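Local atomic coordinates of methyltransferase WBDD (Escherichia coli, PDB entry 4AZS), a protein that regulates the chain length of the O9a O antigen in Escherichia coli, acting as both a kinase and a methyltransferase that binds S-adenosylmethionine. Residues A169-L174 against M218-N223. Numbering follows the deposited sequence.
Sequences AVILEL and MYLVSN
The Y219 ring meets L174 obliquely: methyl CD1 of L174 lies 4.0 Å from Y219 CD2, the two side chains crossing at about a right angle. R192 and I195 pack against the ring from a loop, and a sulfate ion, probably from the crystallisation liquor, lies near the side chain. The peptide groups of the two antiparallel strands are joined by four hydrogen bonds. L172 and Y219 exchange a pair, the L172 N to Y219 O bond (2.9 Å) being the straightest at 167°; V170 and V221 exchange the other, with V221 N 2.7 Å from V170 O. These strands belong to the seven-stranded sheet of a class I, Rossmann-like methyltransferase, order 3-2-1-4-5-7-6, where 216-222 is the reversed strand slotted between 169-173 and 200-207. Beta-branched V170 and V221 suit the extended backbone and pack side by side (CB to CB 4.2 Å), V170 against L163 of helix 153-166 and V221 against C198. On the I171 and L220 face, covered by helix 47-64, I171 spreads two branches: CG2 meets M218 SD at 3.7 Å, and CG1 meets L220 CD1. Flexible, unbranched M218 reaches I171 because its CG stands opposite the backbone N (chi1 -179°). E173, near S-adenosylmethionine, has a buried carboxylate that forms salt bridges to R49 and R44 and a hydrogen bond to S142 OG.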
loop_
_atom_site.group_PDB
_atom_site.type_symbol
_atom_site.label_atom_id
_atom_site.label_comp_id
_atom_site.label_asym_id
_atom_site.label_seq_id
_atom_site.Cartn_x
_atom_site.Cartn_y
_atom_site.Cartn_z
ATOM N N ALA A 169 21.225 27.330 36.620
ATOM C CA ALA A 169 22.272 26.882 35.702
ATOM C C ALA A 169 22.034 25.446 35.312
ATOM O O ALA A 169 21.503 24.650 36.090
ATOM C CB ALA A 169 23.625 26.997 36.335
ATOM N N VAL A 170 22.435 25.139 34.100
ATOM C CA VAL A 170 22.364 23.792 33.550
ATOM C C VAL A 170 23.678 23.448 32.902
ATOM O O VAL A 170 24.236 24.265 32.148
ATOM C CB VAL A 170 21.236 23.661 32.496
ATOM C CG1 VAL A 170 21.031 22.205 32.102
ATOM C CG2 VAL A 170 19.947 24.197 33.072
ATOM N N ILE A 171 24.166 22.245 33.190
ATOM C CA ILE A 171 25.351 21.709 32.548
ATOM C C ILE A 171 24.958 20.493 31.742
ATOM O O ILE A 171 24.357 19.564 32.296
ATOM C CB ILE A 171 26.420 21.359 33.607
ATOM C CG1 ILE A 171 26.846 22.632 34.272
ATOM C CG2 ILE A 171 27.650 20.717 32.980
ATOM C CD1 ILE A 171 27.763 22.347 35.436
ATOM N N LEU A 172 25.261 20.532 30.437
ATOM C CA LEU A 172 24.937 19.465 29.526
ATOM C C LEU A 172 26.177 18.968 28.824
ATOM O O LEU A 172 26.944 19.762 28.333
ATOM C CB LEU A 172 23.942 19.949 28.456
ATOM C CG LEU A 172 22.636 20.462 29.062
ATOM C CD1 LEU A 172 21.873 21.241 28.003
ATOM C CD2 LEU A 172 21.779 19.360 29.640
ATOM N N GLU A 173 26.330 17.648 28.756
ATOM C CA GLU A 173 27.211 16.984 27.820
ATOM C C GLU A 173 26.320 16.392 26.758
ATOM O O GLU A 173 25.442 15.594 27.064
ATOM C CB GLU A 173 28.002 15.882 28.482
ATOM C CG GLU A 173 29.046 15.253 27.559
ATOM C CD GLU A 173 29.718 14.039 28.162
ATOM O OE1 GLU A 173 28.998 13.254 28.854
ATOM O OE2 GLU A 173 30.947 13.885 27.921
ATOM N N LEU A 174 26.546 16.777 25.512
ATOM C CA LEU A 174 25.689 16.398 24.414
ATOM C C LEU A 174 26.395 15.556 23.366
ATOM O O LEU A 174 27.451 15.920 22.856
ATOM C CB LEU A 174 25.160 17.664 23.769
ATOM C CG LEU A 174 24.301 18.511 24.715
ATOM C CD1 LEU A 174 24.051 19.853 24.055
ATOM C CD2 LEU A 174 22.978 17.847 25.059
ATOM N N MET A 218 30.559 19.874 26.367
ATOM C CA MET A 218 29.839 20.208 27.574
ATOM C C MET A 218 29.540 21.710 27.530
ATOM O O MET A 218 30.454 22.512 27.345
ATOM C CB MET A 218 30.720 19.901 28.780
ATOM C CG MET A 218 30.055 20.187 30.092
ATOM S SD MET A 218 30.943 19.690 31.590
ATOM C CE MET A 218 30.739 17.932 31.483
ATOM N N TYR A 219 28.277 22.057 27.713
ATOM C CA TYR A 219 27.789 23.421 27.746
ATOM C C TYR A 219 27.263 23.806 29.112
ATOM O O TYR A 219 26.695 23.004 29.820
ATOM C CB TYR A 219 26.654 23.569 26.740
ATOM C CG TYR A 219 27.142 23.508 25.291
ATOM C CD1 TYR A 219 27.715 24.635 24.670
ATOM C CD2 TYR A 219 27.142 22.301 24.588
ATOM C CE1 TYR A 219 28.203 24.546 23.372
ATOM C CE2 TYR A 219 27.627 22.223 23.289
ATOM C CZ TYR A 219 28.121 23.337 22.705
ATOM O OH TYR A 219 28.610 23.215 21.464
ATOM N N LEU A 220 27.476 25.050 29.462
ATOM C CA LEU A 220 26.912 25.676 30.621
ATOM C C LEU A 220 25.825 26.617 30.110
ATOM O O LEU A 220 26.075 27.475 29.255
ATOM C CB LEU A 220 27.990 26.490 31.305
ATOM C CG LEU A 220 27.592 27.217 32.569
ATOM C CD1 LEU A 220 27.102 26.302 33.668
ATOM C CD2 LEU A 220 28.795 28.001 33.052
ATOM N N VAL A 221 24.619 26.453 30.598
ATOM C CA VAL A 221 23.447 27.147 30.006
ATOM C C VAL A 221 22.684 27.838 31.138
ATOM O O VAL A 221 22.606 27.302 32.253
ATOM C CB VAL A 221 22.539 26.124 29.340
ATOM C CG1 VAL A 221 21.270 26.723 28.826
ATOM C CG2 VAL A 221 23.266 25.365 28.260
ATOM N N SER A 222 22.129 29.013 30.898
ATOM C CA SER A 222 21.258 29.635 31.903
ATOM C C SER A 222 20.228 30.519 31.295
ATOM O O SER A 222 20.469 31.203 30.257
ATOM C CB SER A 222 22.051 30.466 32.921
ATOM O OG SER A 222 21.176 30.971 33.935
ATOM N N ASN A 223 19.055 30.518 31.926
ATOM C CA ASN A 223 18.021 31.456 31.518
ATOM C C ASN A 223 17.896 32.625 32.498
ATOM O O ASN A 223 17.009 33.443 32.348
ATOM C CB ASN A 223 16.673 30.777 31.307
ATOM C CG ASN A 223 16.445 30.315 29.884
ATOM O OD1 ASN A 223 17.254 30.536 28.983
ATOM N ND2 ASN A 223 15.355 29.603 29.688
#